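Long-range contact in endo-1,4-beta-xylanase C (Paenibacillus barcinonensis, PDB 4XUR), which hydrolyses internal beta-1,4-xylosidic linkages of xylan and binds xylan through carbohydrate-binding modules, one of which makes up this chain: residues A18-G26 / H44-T52. Numbering follows the deposited sequence.
Unlike the reference sequence in segment 18-26: D19 (reference Tyr). With CA (calcium ion), chain G.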
loop_
_atom_site.group_PDB
_atom_site.type_symbol
_atom_site.label_atom_id
_atom_site.label_comp_id
_atom_site.label_asym_id
_atom_site.label_seq_id
_atom_site.Cartn_x
_atom_site.Cartn_y
_atom_site.Cartn_z
ATOM N N ALA A 18 1.585 10.429 5.139
ATOM C CA ALA A 18 2.631 10.509 4.189
ATOM C C ALA A 18 2.231 11.243 2.885
ATOM O O ALA A 18 1.372 10.776 2.162
ATOM C CB ALA A 18 3.186 9.098 3.843
ATOM N N ASP A 19 2.866 12.399 2.665
ATOM C CA ASP A 19 2.556 13.192 1.479
ATOM C C ASP A 19 3.766 13.283 0.550
ATOM O O ASP A 19 3.637 13.774 -0.551
ATOM C CB ASP A 19 1.984 14.577 1.830
ATOM C CG ASP A 19 3.006 15.452 2.605
ATOM O OD1 ASP A 19 4.231 15.230 2.520
ATOM O OD2 ASP A 19 2.576 16.368 3.297
ATOM N N PHE A 20 4.918 12.745 0.995
ATOM C CA PHE A 20 6.142 12.670 0.218
ATOM C C PHE A 20 6.724 13.993 -0.284
ATOM O O PHE A 20 7.656 13.990 -1.067
ATOM C CB PHE A 20 5.964 11.709 -0.995
ATOM C CG PHE A 20 5.490 10.376 -0.549
ATOM C CD1 PHE A 20 6.404 9.500 0.067
ATOM C CD2 PHE A 20 4.214 10.019 -0.709
ATOM C CE1 PHE A 20 5.973 8.275 0.555
ATOM C CE2 PHE A 20 3.737 8.745 -0.243
ATOM C CZ PHE A 20 4.625 7.902 0.373
ATOM N N GLU A 21 6.280 15.085 0.296
ATOM C CA GLU A 21 6.645 16.415 -0.234
ATOM C C GLU A 21 8.042 16.807 0.169
ATOM O O GLU A 21 8.669 17.676 -0.510
ATOM C CB GLU A 21 5.610 17.440 0.188
ATOM C CG GLU A 21 4.249 17.296 -0.498
ATOM C CD GLU A 21 4.314 17.192 -2.028
ATOM O OE1 GLU A 21 4.846 18.123 -2.683
ATOM O OE2 GLU A 21 3.820 16.193 -2.615
ATOM N N ASP A 22 8.540 16.216 1.263
ATOM C CA ASP A 22 9.933 16.326 1.662
ATOM C C ASP A 22 10.927 15.513 0.824
ATOM O O ASP A 22 12.136 15.569 1.094
ATOM C CB ASP A 22 10.100 15.964 3.156
ATOM C CG ASP A 22 9.616 14.543 3.507
ATOM O OD1 ASP A 22 9.463 13.685 2.584
ATOM O OD2 ASP A 22 9.346 14.271 4.701
ATOM N N GLY A 23 10.449 14.652 -0.077
ATOM C CA GLY A 23 11.297 13.840 -0.929
ATOM C C GLY A 23 11.829 12.569 -0.334
ATOM O O GLY A 23 12.687 11.892 -0.935
ATOM N N ASN A 24 11.355 12.239 0.873
ATOM C CA ASN A 24 11.995 11.149 1.628
ATOM C C ASN A 24 11.232 9.876 1.480
ATOM O O ASN A 24 10.027 9.853 1.665
ATOM C CB ASN A 24 12.112 11.487 3.128
ATOM C CG ASN A 24 13.032 12.667 3.393
ATOM O OD1 ASN A 24 14.036 12.864 2.699
ATOM N ND2 ASN A 24 12.675 13.462 4.387
ATOM N N ILE A 25 11.958 8.788 1.204
ATOM C CA ILE A 25 11.314 7.456 1.199
ATOM C C ILE A 25 10.834 7.013 2.550
ATOM O O ILE A 25 9.896 6.194 2.654
ATOM C CB ILE A 25 12.307 6.404 0.632
ATOM C CG1 ILE A 25 11.580 5.107 0.292
ATOM C CG2 ILE A 25 13.404 6.168 1.631
ATOM C CD1 ILE A 25 10.503 5.257 -0.734
ATOM N N GLY A 26 11.476 7.492 3.628
ATOM C CA GLY A 26 11.089 7.065 4.968
ATOM C C GLY A 26 11.318 5.581 5.165
ATOM O O GLY A 26 12.346 5.048 4.769
ATOM N N HIS A 44 -0.654 13.771 -6.145
ATOM C CA HIS A 44 -2.064 14.062 -5.950
ATOM C C HIS A 44 -2.214 15.485 -5.431
ATOM O O HIS A 44 -1.863 15.785 -4.292
ATOM C CB HIS A 44 -2.768 13.084 -4.944
ATOM C CG HIS A 44 -4.193 13.438 -4.657
ATOM N ND1 HIS A 44 -5.191 13.531 -5.631
ATOM C CD2 HIS A 44 -4.796 13.715 -3.475
ATOM C CE1 HIS A 44 -6.343 13.836 -5.037
ATOM N NE2 HIS A 44 -6.118 13.974 -3.739
ATOM N N ASN A 45 -2.624 16.384 -6.320
ATOM C CA ASN A 45 -2.691 17.811 -6.005
ATOM C C ASN A 45 -1.379 18.325 -5.357
ATOM O O ASN A 45 -1.388 19.120 -4.408
ATOM C CB ASN A 45 -3.879 18.112 -5.089
ATOM C CG ASN A 45 -5.252 17.863 -5.725
ATOM O OD1 ASN A 45 -6.171 17.414 -5.053
ATOM N ND2 ASN A 45 -5.411 18.183 -6.986
ATOM N N SER A 46 -0.248 17.862 -5.884
ATOM C CA SER A 46 1.068 18.165 -5.329
ATOM C C SER A 46 2.132 17.745 -6.294
ATOM O O SER A 46 1.827 17.212 -7.356
ATOM C CB SER A 46 1.269 17.478 -3.985
ATOM O OG SER A 46 1.082 16.038 -4.056
ATOM N N ASN A 47 3.376 17.951 -5.898
ATOM C CA ASN A 47 4.507 17.726 -6.754
ATOM C C ASN A 47 5.231 16.415 -6.571
ATOM O O ASN A 47 6.033 16.006 -7.435
ATOM C CB ASN A 47 5.504 18.907 -6.595
ATOM C CG ASN A 47 6.586 18.913 -7.681
ATOM O OD1 ASN A 47 6.289 18.921 -8.878
ATOM N ND2 ASN A 47 7.855 18.915 -7.257
ATOM N N ARG A 48 4.971 15.708 -5.470
ATOM C CA ARG A 48 5.711 14.484 -5.184
ATOM C C ARG A 48 4.797 13.344 -4.740
ATOM O O ARG A 48 3.739 13.579 -4.125
ATOM C CB ARG A 48 6.799 14.739 -4.139
ATOM C CG ARG A 48 7.753 15.873 -4.570
ATOM C CD ARG A 48 9.072 15.876 -3.885
ATOM N NE ARG A 48 9.809 17.115 -4.203
ATOM C CZ ARG A 48 10.950 17.485 -3.637
ATOM N NH1 ARG A 48 11.543 16.715 -2.749
ATOM N NH2 ARG A 48 11.506 18.631 -4.003
ATOM N N SER A 49 5.233 12.130 -5.069
ATOM C CA SER A 49 4.450 10.914 -4.731
ATOM C C SER A 49 5.365 9.734 -4.809
ATOM O O SER A 49 6.516 9.851 -5.140
ATOM C CB SER A 49 3.255 10.817 -5.670
ATOM O OG SER A 49 3.663 10.609 -7.012
ATOM N N LEU A 50 4.854 8.529 -4.476
ATOM C CA LEU A 50 5.686 7.373 -4.420
ATOM C C LEU A 50 5.353 6.470 -5.567
ATOM O O LEU A 50 4.259 5.928 -5.647
ATOM C CB LEU A 50 5.420 6.622 -3.089
ATOM C CG LEU A 50 6.275 5.354 -2.899
ATOM C CD1 LEU A 50 7.753 5.654 -3.023
ATOM C CD2 LEU A 50 5.894 4.746 -1.551
ATOM N N LYS A 51 6.317 6.314 -6.511
ATOM C CA LYS A 51 6.171 5.470 -7.649
ATOM C C LYS A 51 6.739 4.106 -7.387
ATOM O O LYS A 51 7.871 4.006 -6.935
ATOM C CB LYS A 51 6.835 6.067 -8.883
ATOM C CG LYS A 51 6.541 5.278 -10.186
ATOM C CD LYS A 51 7.295 5.846 -11.418
ATOM C CE LYS A 51 6.716 5.188 -12.699
ATOM N NZ LYS A 51 6.902 5.994 -13.931
ATOM N N THR A 52 5.961 3.074 -7.670
ATOM C CA THR A 52 6.475 1.701 -7.656
ATOM C C THR A 52 6.506 1.206 -9.114
ATOM O O THR A 52 5.520 1.267 -9.830
ATOM C CB THR A 52 5.581 0.743 -6.799
ATOM O OG1 THR A 52 5.463 1.290 -5.486
ATOM C CG2 THR A 52 6.173 -0.643 -6.793
HETATM CA CA CA G . 2.342 14.372 -2.462
HETATM O O HOH W 1 0.765 15.395 -1.315
#
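E21 and R48 meet beside a calcium ion that ties the two segments together. OE2 of E21 binds the calcium at 2.4 Å and also accepts a bent hydrogen bond from R48 N (3.1 Å, 141°), on the syn side of the carboxylate. The bend at chi2 (-50°) turns the glutamate back to the metal, although its CB points away from 44-52. D19 O, S46 OG, R48 O and a water also bind the ion. The tight apolar part is F20 against L50, with W28 packed on both. CB of L50 sits over one face of the F20 ring, 3.9 Å from its centroid, a CH-pi contact. I25 CD1 touches L50 CD1 at 3.6 Å. The outer side is looser. There the extended R48 chain runs along the type I beta turn F20–G23, with E21 O over one guanidinium face and G23 CA at its edge. An alanine here would probably strip the cover from E21 O and G23 CA, opening a gap beside the turn. This is the calcium site of the CBM22-2 beta-sandwich, and none of its ligands lines the xylotetraose pocket. D167 of strand 164-173 completes it, and that strand pairs antiparallel with both 16-18 and 48-53.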